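Local coordinates for uncharacterized protein (Bacteroides caccae, PDB 3NO2) that is of unknown function but folds as a six-bladed beta-propeller related to the Mal s 1 allergenic protein-like family, at residues Q5-G10 and I20-K25; E38-A43 and M267-C272; M79-I84 and A125-I130; E208-F213 and K242-V247. All coordinates share one frame; numbering follows the deposited sequence.

Interaction 1 (Q5-G10 and I20-K25)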
loop_
_atom_site.group_PDB
_atom_site.type_symbol
_atom_site.label_atom_id
_atom_site.label_comp_id
_atom_site.label_asym_id
_atom_site.label_seq_id
_atom_site.Cartn_x
_atom_site.Cartn_y
_atom_site.Cartn_z
ATOM N N GLN A 5 18.891 -4.601 -6.892
ATOM C CA GLN A 5 17.756 -4.047 -6.197
ATOM C C GLN A 5 17.123 -5.147 -5.333
ATOM O O GLN A 5 16.993 -6.297 -5.761
ATOM C CB GLN A 5 16.766 -3.500 -7.230
ATOM C CG GLN A 5 17.320 -2.297 -8.069
ATOM C CD GLN A 5 16.603 -2.121 -9.420
ATOM O OE1 GLN A 5 15.567 -1.448 -9.510
ATOM N NE2 GLN A 5 17.147 -2.736 -10.469
ATOM N N HIS A 6 16.727 -4.783 -4.121
ATOM C CA HIS A 6 15.939 -5.641 -3.265
ATOM C C HIS A 6 14.582 -4.989 -3.010
ATOM O O HIS A 6 14.451 -3.765 -2.997
ATOM C CB HIS A 6 16.663 -5.903 -1.944
ATOM C CG HIS A 6 17.835 -6.819 -2.099
ATOM N ND1 HIS A 6 18.996 -6.422 -2.733
ATOM C CD2 HIS A 6 17.983 -8.127 -1.819
ATOM C CE1 HIS A 6 19.830 -7.453 -2.769
ATOM N NE2 HIS A 6 19.247 -8.499 -2.221
ATOM N N LEU A 7 13.585 -5.851 -2.822
ATOM C CA LEU A 7 12.184 -5.440 -2.689
ATOM C C LEU A 7 11.580 -6.081 -1.467
ATOM O O LEU A 7 11.556 -7.295 -1.333
ATOM C CB LEU A 7 11.383 -5.840 -3.918
ATOM C CG LEU A 7 11.880 -5.249 -5.220
ATOM C CD1 LEU A 7 11.221 -5.989 -6.425
ATOM C CD2 LEU A 7 11.678 -3.750 -5.320
ATOM N N LEU A 8 11.125 -5.251 -0.562
ATOM C CA LEU A 8 10.367 -5.668 0.630
ATOM C C LEU A 8 8.901 -5.823 0.195
ATOM O O LEU A 8 8.358 -4.909 -0.405
ATOM C CB LEU A 8 10.506 -4.631 1.740
ATOM C CG LEU A 8 9.734 -4.829 3.033
ATOM C CD1 LEU A 8 10.215 -6.068 3.795
ATOM C CD2 LEU A 8 9.790 -3.561 3.891
ATOM N N VAL A 9 8.296 -6.941 0.498
ATOM C CA VAL A 9 6.906 -7.243 0.052
ATOM C C VAL A 9 6.112 -7.888 1.184
ATOM O O VAL A 9 6.659 -8.543 2.093
ATOM C CB VAL A 9 6.860 -8.168 -1.189
ATOM C CG1 VAL A 9 7.434 -7.424 -2.414
ATOM C CG2 VAL A 9 7.591 -9.511 -0.984
ATOM N N GLY A 10 4.795 -7.771 1.066
ATOM C CA GLY A 10 3.879 -8.439 1.932
ATOM C C GLY A 10 2.518 -8.471 1.276
ATOM O O GLY A 10 2.323 -7.888 0.188
ATOM N N ILE A 20 12.987 -9.742 -1.444
ATOM C CA ILE A 20 13.288 -10.443 -2.690
ATOM C C ILE A 20 14.429 -9.689 -3.385
ATOM O O ILE A 20 14.420 -8.464 -3.510
ATOM C CB ILE A 20 12.042 -10.487 -3.565
ATOM C CG1 ILE A 20 10.986 -11.380 -2.873
ATOM C CG2 ILE A 20 12.346 -11.030 -4.981
ATOM C CD1 ILE A 20 9.594 -11.404 -3.529
ATOM N N ASN A 21 15.414 -10.455 -3.850
ATOM C CA ASN A 21 16.422 -9.930 -4.776
ATOM C C ASN A 21 15.768 -9.829 -6.148
ATOM O O ASN A 21 15.311 -10.833 -6.699
ATOM C CB ASN A 21 17.615 -10.907 -4.804
ATOM C CG ASN A 21 18.691 -10.532 -5.815
ATOM O OD1 ASN A 21 18.414 -10.096 -6.919
ATOM N ND2 ASN A 21 19.975 -10.722 -5.410
ATOM N N LYS A 22 15.576 -8.612 -6.622
ATOM C CA LYS A 22 14.816 -8.388 -7.853
ATOM C C LYS A 22 15.409 -9.160 -9.056
ATOM O O LYS A 22 14.678 -9.724 -9.866
ATOM C CB LYS A 22 14.740 -6.914 -8.170
ATOM C CG LYS A 22 13.918 -6.591 -9.411
ATOM C CD LYS A 22 13.922 -5.112 -9.786
ATOM C CE LYS A 22 13.054 -4.855 -10.983
ATOM N NZ LYS A 22 13.038 -3.416 -11.361
ATOM N N ASP A 23 16.716 -9.155 -9.154
ATOM C CA ASP A 23 17.406 -9.734 -10.293
ATOM C C ASP A 23 17.291 -11.239 -10.326
ATOM O O ASP A 23 16.989 -11.809 -11.379
ATOM C CB ASP A 23 18.889 -9.370 -10.252
ATOM C CG ASP A 23 19.156 -7.900 -10.583
ATOM O OD1 ASP A 23 18.245 -7.170 -11.045
ATOM O OD2 ASP A 23 20.319 -7.494 -10.418
ATOM N N THR A 24 17.513 -11.893 -9.195
ATOM C CA THR A 24 17.404 -13.337 -9.111
ATOM C C THR A 24 15.982 -13.858 -8.887
ATOM O O THR A 24 15.696 -15.038 -9.116
ATOM C CB THR A 24 18.313 -13.906 -8.036
ATOM O OG1 THR A 24 17.783 -13.481 -6.767
ATOM C CG2 THR A 24 19.786 -13.448 -8.180
ATOM N N LYS A 25 15.101 -12.960 -8.437
ATOM C CA LYS A 25 13.728 -13.312 -8.054
ATOM C C LYS A 25 13.690 -14.265 -6.856
ATOM O O LYS A 25 12.699 -14.967 -6.680
ATOM C CB LYS A 25 12.889 -13.807 -9.207
ATOM C CG LYS A 25 12.855 -12.907 -10.428
ATOM C CD LYS A 25 11.881 -13.402 -11.485
ATOM C CE LYS A 25 11.862 -12.654 -12.784
ATOM N NZ LYS A 25 10.853 -13.229 -13.702
HETATM O O HOH W 1 18.731 -4.653 -9.773
HETATM O O HOH W 2 15.715 -3.222 -12.549
HETATM O O HOH W 3 20.641 -10.832 -2.285
#

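Interaction 2 (E38-A43 and M267-C272)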
loop_
_atom_site.group_PDB
_atom_site.type_symbol
_atom_site.label_atom_id
_atom_site.label_comp_id
_atom_site.label_asym_id
_atom_site.label_seq_id
_atom_site.Cartn_x
_atom_site.Cartn_y
_atom_site.Cartn_z
ATOM N N GLU A 38 -2.927 -9.490 9.324
ATOM C CA GLU A 38 -3.136 -9.230 7.920
ATOM C C GLU A 38 -2.252 -8.060 7.569
ATOM O O GLU A 38 -2.449 -6.973 8.144
ATOM C CB GLU A 38 -4.593 -8.876 7.596
ATOM C CG GLU A 38 -4.857 -8.658 6.119
ATOM C CD GLU A 38 -6.156 -8.011 5.753
ATOM O OE1 GLU A 38 -6.823 -7.359 6.597
ATOM O OE2 GLU A 38 -6.499 -8.088 4.535
ATOM N N CYS A 39 -1.302 -8.244 6.650
ATOM C CA CYS A 39 -0.366 -7.204 6.240
ATOM C C CYS A 39 -0.675 -6.679 4.859
ATOM O O CYS A 39 -0.539 -7.388 3.860
ATOM C CB CYS A 39 1.071 -7.701 6.278
ATOM S SG CYS A 39 2.251 -6.482 5.686
ATOM N N ASN A 40 -1.146 -5.424 4.824
ATOM C CA ASN A 40 -1.359 -4.663 3.576
ATOM C C ASN A 40 -0.431 -3.489 3.383
ATOM O O ASN A 40 -0.597 -2.786 2.394
ATOM C CB ASN A 40 -2.820 -4.209 3.471
ATOM C CG ASN A 40 -3.762 -5.366 3.161
ATOM O OD1 ASN A 40 -3.635 -6.006 2.077
ATOM N ND2 ASN A 40 -4.723 -5.639 4.048
ATOM N N SER A 41 0.517 -3.284 4.300
ATOM C CA SER A 41 1.504 -2.227 4.206
ATOM C C SER A 41 2.854 -2.676 4.781
ATOM O O SER A 41 2.949 -3.063 5.948
ATOM C CB SER A 41 1.081 -0.999 5.015
ATOM O OG SER A 41 -0.087 -0.403 4.414
ATOM N N VAL A 42 3.890 -2.578 3.933
ATOM C CA VAL A 42 5.291 -2.673 4.323
ATOM C C VAL A 42 6.032 -1.438 3.841
ATOM O O VAL A 42 5.666 -0.848 2.818
ATOM C CB VAL A 42 5.996 -3.947 3.781
ATOM C CG1 VAL A 42 5.299 -5.222 4.229
ATOM C CG2 VAL A 42 6.124 -3.973 2.250
ATOM N N ALA A 43 7.088 -1.050 4.540
ATOM C CA ALA A 43 7.893 0.108 4.159
ATOM C C ALA A 43 9.283 -0.056 4.764
ATOM O O ALA A 43 9.467 -0.744 5.760
ATOM C CB ALA A 43 7.223 1.419 4.641
HETATM N N MSE A 267 0.650 -14.058 -1.934
HETATM C CA MSE A 267 -0.093 -12.969 -2.519
HETATM C C MSE A 267 0.452 -11.644 -2.003
HETATM O O MSE A 267 0.645 -11.454 -0.806
HETATM C CB MSE A 267 -1.553 -13.112 -2.202
HETATM C CG MSE A 267 -2.155 -14.412 -2.717
HETATM SE SE MSE A 267 -4.071 -14.456 -2.719
HETATM C CE MSE A 267 -4.234 -14.575 -0.875
ATOM N N ILE A 268 0.816 -10.756 -2.910
ATOM C CA ILE A 268 1.451 -9.480 -2.616
ATOM C C ILE A 268 0.458 -8.351 -2.827
ATOM O O ILE A 268 -0.150 -8.195 -3.892
ATOM C CB ILE A 268 2.677 -9.295 -3.515
ATOM C CG1 ILE A 268 3.750 -10.334 -3.179
ATOM C CG2 ILE A 268 3.245 -7.860 -3.353
ATOM C CD1 ILE A 268 4.921 -10.383 -4.193
ATOM N N SER A 269 0.294 -7.501 -1.797
ATOM C CA SER A 269 -0.500 -6.282 -1.908
ATOM C C SER A 269 0.306 -5.028 -1.615
ATOM O O SER A 269 -0.198 -3.930 -1.828
ATOM C CB SER A 269 -1.757 -6.297 -1.048
ATOM O OG SER A 269 -1.422 -6.429 0.321
ATOM N N THR A 270 1.563 -5.170 -1.168
ATOM C CA THR A 270 2.386 -4.036 -0.764
ATOM C C THR A 270 3.847 -4.314 -1.092
ATOM O O THR A 270 4.320 -5.452 -0.994
ATOM C CB THR A 270 2.150 -3.696 0.732
ATOM O OG1 THR A 270 2.998 -2.622 1.171
ATOM C CG2 THR A 270 2.356 -4.888 1.662
ATOM N N ILE A 271 4.562 -3.242 -1.416
ATOM C CA ILE A 271 5.972 -3.310 -1.828
ATOM C C ILE A 271 6.701 -2.056 -1.433
ATOM O O ILE A 271 6.125 -0.977 -1.492
ATOM C CB ILE A 271 6.070 -3.520 -3.354
ATOM C CG1 ILE A 271 7.495 -3.683 -3.827
ATOM C CG2 ILE A 271 5.394 -2.381 -4.132
ATOM C CD1 ILE A 271 7.603 -4.312 -5.225
ATOM N N CYS A 272 7.996 -2.179 -1.125
ATOM C CA CYS A 272 8.880 -1.029 -0.965
ATOM C C CYS A 272 10.292 -1.447 -1.387
ATOM O O CYS A 272 10.768 -2.452 -0.883
ATOM C CB CYS A 272 8.935 -0.593 0.546
ATOM S SG CYS A 272 9.628 1.072 0.706
HETATM O O HOH W 4 5.812 0.809 0.575
#

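Interaction 3 (M79-I84 and A125-I130)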
loop_
_atom_site.group_PDB
_atom_site.type_symbol
_atom_site.label_atom_id
_atom_site.label_comp_id
_atom_site.label_asym_id
_atom_site.label_seq_id
_atom_site.Cartn_x
_atom_site.Cartn_y
_atom_site.Cartn_z
HETATM N N MSE A 79 -5.279 -1.816 11.947
HETATM C CA MSE A 79 -4.134 -1.040 11.507
HETATM C C MSE A 79 -3.762 -1.535 10.113
HETATM O O MSE A 79 -3.256 -2.654 9.953
HETATM C CB MSE A 79 -2.963 -1.282 12.467
HETATM C CG MSE A 79 -1.833 -0.341 12.220
HETATM SE SE MSE A 79 -2.021 1.430 13.022
HETATM C CE MSE A 79 -1.435 1.005 14.782
ATOM N N GLN A 80 -3.965 -0.682 9.114
ATOM C CA GLN A 80 -3.789 -1.063 7.724
ATOM C C GLN A 80 -2.819 -0.181 6.950
ATOM O O GLN A 80 -2.397 -0.608 5.880
ATOM C CB GLN A 80 -5.116 -1.101 6.978
ATOM C CG GLN A 80 -6.102 -2.147 7.485
ATOM C CD GLN A 80 -5.849 -3.551 7.021
ATOM O OE1 GLN A 80 -4.857 -3.851 6.388
ATOM N NE2 GLN A 80 -6.752 -4.449 7.385
ATOM N N THR A 81 -2.471 1.013 7.447
ATOM C CA THR A 81 -1.482 1.886 6.863
ATOM C C THR A 81 -0.191 1.807 7.637
ATOM O O THR A 81 -0.196 1.821 8.862
ATOM C CB THR A 81 -1.971 3.354 6.923
ATOM O OG1 THR A 81 -3.153 3.548 6.132
ATOM C CG2 THR A 81 -0.921 4.358 6.461
ATOM N N ALA A 82 0.921 1.789 6.914
ATOM C CA ALA A 82 2.260 1.893 7.509
ATOM C C ALA A 82 3.233 2.310 6.395
ATOM O O ALA A 82 3.564 1.490 5.546
ATOM C CB ALA A 82 2.662 0.593 8.146
ATOM N N ARG A 83 3.690 3.554 6.394
ATOM C CA ARG A 83 4.622 4.062 5.383
ATOM C C ARG A 83 5.656 4.948 6.058
ATOM O O ARG A 83 5.481 5.412 7.180
ATOM C CB ARG A 83 3.899 4.816 4.266
ATOM C CG ARG A 83 3.245 6.097 4.755
ATOM C CD ARG A 83 2.709 6.939 3.637
ATOM N NE ARG A 83 1.624 6.303 2.923
ATOM C CZ ARG A 83 1.684 5.820 1.690
ATOM N NH1 ARG A 83 2.800 5.895 0.986
ATOM N NH2 ARG A 83 0.605 5.316 1.148
ATOM N N ILE A 84 6.755 5.186 5.349
ATOM C CA ILE A 84 7.747 6.184 5.728
ATOM C C ILE A 84 7.541 7.410 4.862
ATOM O O ILE A 84 7.536 7.320 3.611
ATOM C CB ILE A 84 9.156 5.620 5.596
ATOM C CG1 ILE A 84 9.346 4.396 6.494
ATOM C CG2 ILE A 84 10.201 6.738 5.863
ATOM C CD1 ILE A 84 9.278 4.641 8.010
ATOM N N ALA A 125 -14.051 -2.316 5.890
ATOM C CA ALA A 125 -14.579 -1.686 4.698
ATOM C C ALA A 125 -14.167 -0.242 4.544
ATOM O O ALA A 125 -14.684 0.453 3.659
ATOM C CB ALA A 125 -16.137 -1.819 4.680
ATOM N N GLN A 126 -13.276 0.243 5.401
ATOM C CA GLN A 126 -12.759 1.612 5.345
ATOM C C GLN A 126 -11.558 1.683 4.405
ATOM O O GLN A 126 -11.718 1.609 3.186
ATOM C CB GLN A 126 -12.479 2.167 6.743
ATOM C CG GLN A 126 -13.772 2.282 7.578
ATOM C CD GLN A 126 -13.532 2.706 9.010
ATOM O OE1 GLN A 126 -12.420 3.074 9.392
ATOM N NE2 GLN A 126 -14.584 2.634 9.841
ATOM N N PHE A 127 -10.337 1.798 4.928
ATOM C CA PHE A 127 -9.174 2.047 4.092
ATOM C C PHE A 127 -8.109 0.988 4.268
ATOM O O PHE A 127 -8.116 0.151 5.191
ATOM C CB PHE A 127 -8.587 3.424 4.372
ATOM C CG PHE A 127 -8.241 3.667 5.817
ATOM C CD1 PHE A 127 -7.054 3.205 6.373
ATOM C CD2 PHE A 127 -9.151 4.324 6.646
ATOM C CE1 PHE A 127 -6.758 3.479 7.728
ATOM C CE2 PHE A 127 -8.834 4.589 7.962
ATOM C CZ PHE A 127 -7.656 4.161 8.465
ATOM N N ARG A 128 -7.128 1.039 3.351
ATOM C CA ARG A 128 -5.891 0.290 3.478
ATOM C C ARG A 128 -4.748 1.294 3.632
ATOM O O ARG A 128 -4.335 1.555 4.788
ATOM C CB ARG A 128 -5.716 -0.707 2.341
ATOM C CG ARG A 128 -6.800 -1.770 2.348
ATOM C CD ARG A 128 -6.708 -2.714 3.546
ATOM N NE ARG A 128 -7.797 -3.702 3.546
ATOM C CZ ARG A 128 -9.006 -3.526 4.027
ATOM N NH1 ARG A 128 -9.343 -2.416 4.636
ATOM N NH2 ARG A 128 -9.923 -4.471 3.820
ATOM N N GLN A 129 -4.242 1.913 2.560
ATOM C CA GLN A 129 -3.053 2.760 2.633
ATOM C C GLN A 129 -3.400 4.247 2.479
ATOM O O GLN A 129 -3.608 4.740 1.372
ATOM C CB GLN A 129 -2.061 2.381 1.528
ATOM C CG GLN A 129 -1.667 0.920 1.516
ATOM C CD GLN A 129 -0.383 0.672 0.714
ATOM O OE1 GLN A 129 0.030 1.491 -0.118
ATOM N NE2 GLN A 129 0.257 -0.476 0.931
ATOM N N ILE A 130 -3.437 4.950 3.590
ATOM C CA ILE A 130 -3.528 6.393 3.639
ATOM C C ILE A 130 -2.171 6.988 3.248
ATOM O O ILE A 130 -1.134 6.363 3.433
ATOM C CB ILE A 130 -3.977 6.831 5.037
ATOM C CG1 ILE A 130 -5.421 6.392 5.286
ATOM C CG2 ILE A 130 -3.816 8.349 5.243
ATOM C CD1 ILE A 130 -5.988 6.733 6.701
#

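Interaction 4 (E208-F213 and K242-V247)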
loop_
_atom_site.group_PDB
_atom_site.type_symbol
_atom_site.label_atom_id
_atom_site.label_comp_id
_atom_site.label_asym_id
_atom_site.label_seq_id
_atom_site.Cartn_x
_atom_site.Cartn_y
_atom_site.Cartn_z
ATOM N N GLU A 208 0.374 -3.946 -21.659
ATOM C CA GLU A 208 0.688 -5.144 -22.396
ATOM C C GLU A 208 1.395 -6.119 -21.469
ATOM O O GLU A 208 2.531 -5.876 -21.065
ATOM C CB GLU A 208 1.590 -4.817 -23.586
ATOM C CG GLU A 208 1.955 -6.053 -24.363
ATOM C CD GLU A 208 2.870 -5.791 -25.554
ATOM O OE1 GLU A 208 2.543 -4.861 -26.319
ATOM O OE2 GLU A 208 3.869 -6.549 -25.747
ATOM N N GLY A 209 0.702 -7.194 -21.105
ATOM C CA GLY A 209 1.312 -8.331 -20.464
ATOM C C GLY A 209 0.765 -8.814 -19.147
ATOM O O GLY A 209 1.351 -9.675 -18.485
ATOM N N VAL A 210 -0.380 -8.264 -18.704
ATOM C CA VAL A 210 -0.937 -8.699 -17.426
ATOM C C VAL A 210 -2.463 -8.481 -17.373
ATOM O O VAL A 210 -2.954 -7.412 -17.747
ATOM C CB VAL A 210 -0.251 -8.019 -16.217
ATOM C CG1 VAL A 210 -0.331 -6.513 -16.304
ATOM C CG2 VAL A 210 -0.821 -8.483 -14.863
ATOM N N GLN A 211 -3.180 -9.487 -16.921
ATOM C CA GLN A 211 -4.584 -9.323 -16.510
ATOM C C GLN A 211 -4.515 -8.773 -15.072
ATOM O O GLN A 211 -3.905 -9.400 -14.188
ATOM C CB GLN A 211 -5.335 -10.656 -16.515
ATOM C CG GLN A 211 -6.769 -10.488 -15.991
ATOM C CD GLN A 211 -7.589 -11.781 -15.941
ATOM O OE1 GLN A 211 -7.216 -12.810 -16.568
ATOM N NE2 GLN A 211 -8.728 -11.747 -15.221
ATOM N N LEU A 212 -5.163 -7.645 -14.833
ATOM C CA LEU A 212 -5.238 -7.030 -13.499
ATOM C C LEU A 212 -6.383 -7.619 -12.713
ATOM O O LEU A 212 -7.522 -7.668 -13.194
ATOM C CB LEU A 212 -5.387 -5.532 -13.594
ATOM C CG LEU A 212 -4.209 -4.785 -14.273
ATOM C CD1 LEU A 212 -4.514 -3.291 -14.468
ATOM C CD2 LEU A 212 -2.878 -4.988 -13.498
ATOM N N PHE A 213 -6.041 -8.118 -11.525
ATOM C CA PHE A 213 -7.012 -8.659 -10.563
ATOM C C PHE A 213 -7.354 -7.543 -9.567
ATOM O O PHE A 213 -7.955 -6.556 -9.978
ATOM C CB PHE A 213 -6.428 -9.928 -9.955
ATOM C CG PHE A 213 -6.356 -11.057 -10.951
ATOM C CD1 PHE A 213 -7.449 -11.896 -11.112
ATOM C CD2 PHE A 213 -5.313 -11.214 -11.803
ATOM C CE1 PHE A 213 -7.427 -12.930 -12.084
ATOM C CE2 PHE A 213 -5.304 -12.234 -12.746
ATOM C CZ PHE A 213 -6.335 -13.065 -12.878
ATOM N N LYS A 242 -1.285 -18.631 -14.727
ATOM C CA LYS A 242 0.033 -18.072 -14.311
ATOM C C LYS A 242 -0.006 -16.561 -14.544
ATOM O O LYS A 242 0.539 -16.001 -15.511
ATOM C CB LYS A 242 1.191 -18.745 -15.048
ATOM C CG LYS A 242 1.281 -20.240 -14.729
ATOM C CD LYS A 242 2.226 -20.947 -15.682
ATOM C CE LYS A 242 2.092 -22.472 -15.565
ATOM N NZ LYS A 242 2.505 -22.913 -14.221
ATOM N N HIS A 243 -0.691 -15.911 -13.599
ATOM C CA HIS A 243 -0.827 -14.471 -13.569
ATOM C C HIS A 243 0.142 -13.904 -12.547
ATOM O O HIS A 243 0.207 -14.396 -11.430
ATOM C CB HIS A 243 -2.240 -14.098 -13.165
ATOM C CG HIS A 243 -3.265 -14.660 -14.089
ATOM N ND1 HIS A 243 -3.440 -14.166 -15.353
ATOM C CD2 HIS A 243 -4.106 -15.713 -13.956
ATOM C CE1 HIS A 243 -4.386 -14.872 -15.963
ATOM N NE2 HIS A 243 -4.806 -15.806 -15.135
ATOM N N PRO A 244 0.963 -12.944 -12.951
ATOM C CA PRO A 244 1.997 -12.473 -12.038
ATOM C C PRO A 244 1.460 -11.816 -10.773
ATOM O O PRO A 244 0.468 -11.072 -10.792
ATOM C CB PRO A 244 2.769 -11.447 -12.865
ATOM C CG PRO A 244 1.799 -10.992 -13.924
ATOM C CD PRO A 244 0.988 -12.224 -14.244
ATOM N N GLN A 245 2.134 -12.110 -9.669
ATOM C CA GLN A 245 1.858 -11.459 -8.418
ATOM C C GLN A 245 2.253 -9.995 -8.409
ATOM O O GLN A 245 1.649 -9.158 -7.700
ATOM C CB GLN A 245 2.550 -12.151 -7.256
ATOM C CG GLN A 245 2.079 -13.546 -6.896
ATOM C CD GLN A 245 2.362 -14.593 -7.945
ATOM O OE1 GLN A 245 3.474 -14.613 -8.496
ATOM N NE2 GLN A 245 1.379 -15.452 -8.256
ATOM N N LEU A 246 3.262 -9.646 -9.175
ATOM C CA LEU A 246 3.896 -8.348 -9.141
ATOM C C LEU A 246 4.451 -8.101 -10.546
ATOM O O LEU A 246 5.070 -8.979 -11.130
ATOM C CB LEU A 246 5.015 -8.324 -8.095
ATOM C CG LEU A 246 5.866 -7.083 -8.070
ATOM C CD1 LEU A 246 5.036 -5.877 -7.620
ATOM C CD2 LEU A 246 7.120 -7.264 -7.158
ATOM N N VAL A 247 4.169 -6.917 -11.111
ATOM C CA VAL A 247 4.764 -6.498 -12.379
ATOM C C VAL A 247 5.431 -5.163 -12.235
ATOM O O VAL A 247 5.037 -4.318 -11.407
ATOM C CB VAL A 247 3.733 -6.442 -13.541
ATOM C CG1 VAL A 247 3.124 -7.825 -13.804
ATOM C CG2 VAL A 247 2.640 -5.402 -13.303
HETATM O O HOH W 5 -1.776 -12.309 -16.777
#

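Interaction 1 (Q5-G10 and I20-K25)
The antiparallel hairpin of strands 6-10 and 16-21, part of a propeller blade in which strand 6-10 lies between 16-21 and 270-274, pairs L7 with I20 and H6 with N21. L7 and I20 form the hydrogen-bonded pair: L7 N gives to I20 O and I20 N to L7 O, both at 2.8 Å. H6 and N21 are the non-hydrogen-bonded pair, and K22 N, just past the strand end, closes the ladder on Q5 O at 2.8 Å. On the face that carries H6 and N21, the imidazole lies over the neighbouring backbone, with N21 CA 4.2 Å from the centroid of the H6 ring in a CH-pi contact. A water in the plane of that ring joins H6 NE2 to N21 ND2. L7 and I20 point to the other face, where V9 CG2 meets I20 CD1 at 3.8 Å, the two side chains crossing at about a right angle. K22 leaves with CG anti to the backbone N (chi1 -178°) and stays fully extended, which lays its methylenes beside the Q5 side chain, K22 CD 4.0 Å from Q5 CD, and takes NZ to a salt bridge with E248 and a hydrogen bond with Y227 OH. At the turn that follows the strand, N21 OD1 accepts from T24 N in an Asx motif, the donor standing well above the amide plane. Two further waters tie Q5 NE2 to K22 NZ and to D23 OD1. Backbone bonds thus set the register, while the ammonium of K22, shared among carboxylate, hydroxyl and water, is probably kept charged.

Interaction 2 (E38-A43 and M267-C272)
T270 and V42 meet where two propeller blades come together: the backbone N of V42 gives a nearly straight hydrogen bond to T270 OG1 (2.9 Å, 163° at the hydrogen). The T270 hydroxyl stands anti to its own backbone N (chi1 177°), facing the neighbouring strand, while its CB comes to 3.3 Å from N40 O. T270 CG2 packs against both methyls of V42, 3.9 Å from V42 CG1. One residue earlier, S269 OG donates to N40 OD1 at 2.9 Å, a little out of the amide plane. Farther along, C272 CB lies 3.8 Å from A43 CA, and a water within reach of V42 O and I271 O lies between the two backbones. Strand segments 41-43 and 270-272 run parallel, 5° apart with axes 5.7 Å from each other, yet what joins them is side chain to backbone and not a ladder of backbone bonds.

A second shell fixes these groups. T270 OG1 is also bonded to Q217 OE1, which takes I271 N as well. N40 ND2 is shared between E38 OE2, met from above the carboxylate plane, and Q80 OE1. A citrate, probably from the crystallisation liquor, accounts for another partner of E38 OE2, so this polar cluster borders a site that holds a citrate here and may mark a pocket.

S269 and T270 both face G10 in a classic beta bulge, and strand 270-274 continues as the edge of the sheet holding strand 6-10; strand 41-44 is the first of the next four-stranded sheet, paired there with strand 50-53, and V42 touches L8 of strand 6-10.

Interaction 3 (M79-I84 and A125-I130)
T81 OG1 is held between two backbone groups of segment 125-130, giving its proton to R128 O at 2.7 Å and accepting from I130 N at 2.9 Å along an almost straight line (175°). Its chi1 of -64° sets OG1 beside the backbone N and CG2 anti to it, so the hydroxyl reaches across while the methyl comes to 3.6 Å from I130 O. That carbonyl is taken by R83, whose CG sits between its backbone N and carbonyl carbon and whose chain bends at chi3. The guanidinium is thereby brought edge-on, and NE (2.8 Å) and NH2 (3.1 Å) both grip I130 O. NE lies in the carbonyl plane on a lone pair; NH2 approaches from above that plane.

Q80 and R128 each bend at chi2 and run side by side in the same direction, Q80 OE1 3.6 Å from R128 CD. Their flat ends are 20° from parallel, with Q80 NE2 over one guanidinium face, offset toward its rim. R128 NH1 folds back to F127 O, and NH2 binds H124 O and a citrate probably from the crystallisation liquor. Q80 OE1 is bonded to N40 ND2, which links this pair of side chains to the adjoining blade. Within segment 125-130, I130 CD1 lies 3.4 Å above the centre of the F127 ring.

Strand 78-84 is an edge strand paired to 90-95, where Q80 and T81 both face A93 in a classic beta bulge; segment 125-130 leads into strand 131-132 of the following sheet, with F127 and I130 packing on strand 138-142.

Interaction 4 (E208-F213 and K242-V247)
H243 and F213 form an edge-to-face aromatic pair that closes segment 242-247 onto segment 208-213, the connection between two blades of the propeller. Along H243, CB lies 3.6 Å from F213 CE2. CG is closer still, 3.4 Å from F213 CE2: chi1 of -59° sets it anti to the carbonyl carbon, and chi2 of -72° turns one ring face to the phenyl edge. CD2 meets F213 CZ at 3.6 Å, and this CZ stands over the centre of the imidazole; the ring planes are at 64°, their centroids 4.8 Å apart. ND1 has a water in the ring plane, which accepts from Q211 N and so bridges it to H243 ND1. At the far end of the ring, CE1 is the nearest atom to Q211 OE1, and NE2 is 3.9 Å from F213 CZ and 4.1 Å from that oxygen.

Beside the aromatic pair is a small apolar patch. V210 CG2, anti to its backbone N, is aimed at P244 and V247. Both segments are tied to strand 226-231 by N230, whose ND2 bonds Q211 O and P244 O and whose OD1 accepts from F213 N. In that patch V210 CG2 reaches P244 CG at 3.7 Å and V247 CG1 at 4.1 Å.

How the interactions relate
Interaction 2 joins segments 38-43 and 267-272 and touches all the others. Its strand 270-274 pairs with strand 6-10 of interaction 1 through L8 N to C272 O (2.8 Å) and G10 O to S269 N (2.9 Å). Interaction 3 meets it on the other flank, with centres about 10 Å apart: S41 OG lies 2.7 Å from Q80 O, and N40 O 2.9 Å from Q129 NE2. The citrate lies between these two, held by E38 and R128, and may mark a pocket near the centre of the propeller. Interaction 4 is more peripheral, its centre about 17 Å from that of interaction 2, and reaches it by packing of L246 CD2 on I271 CD1 (3.6 Å).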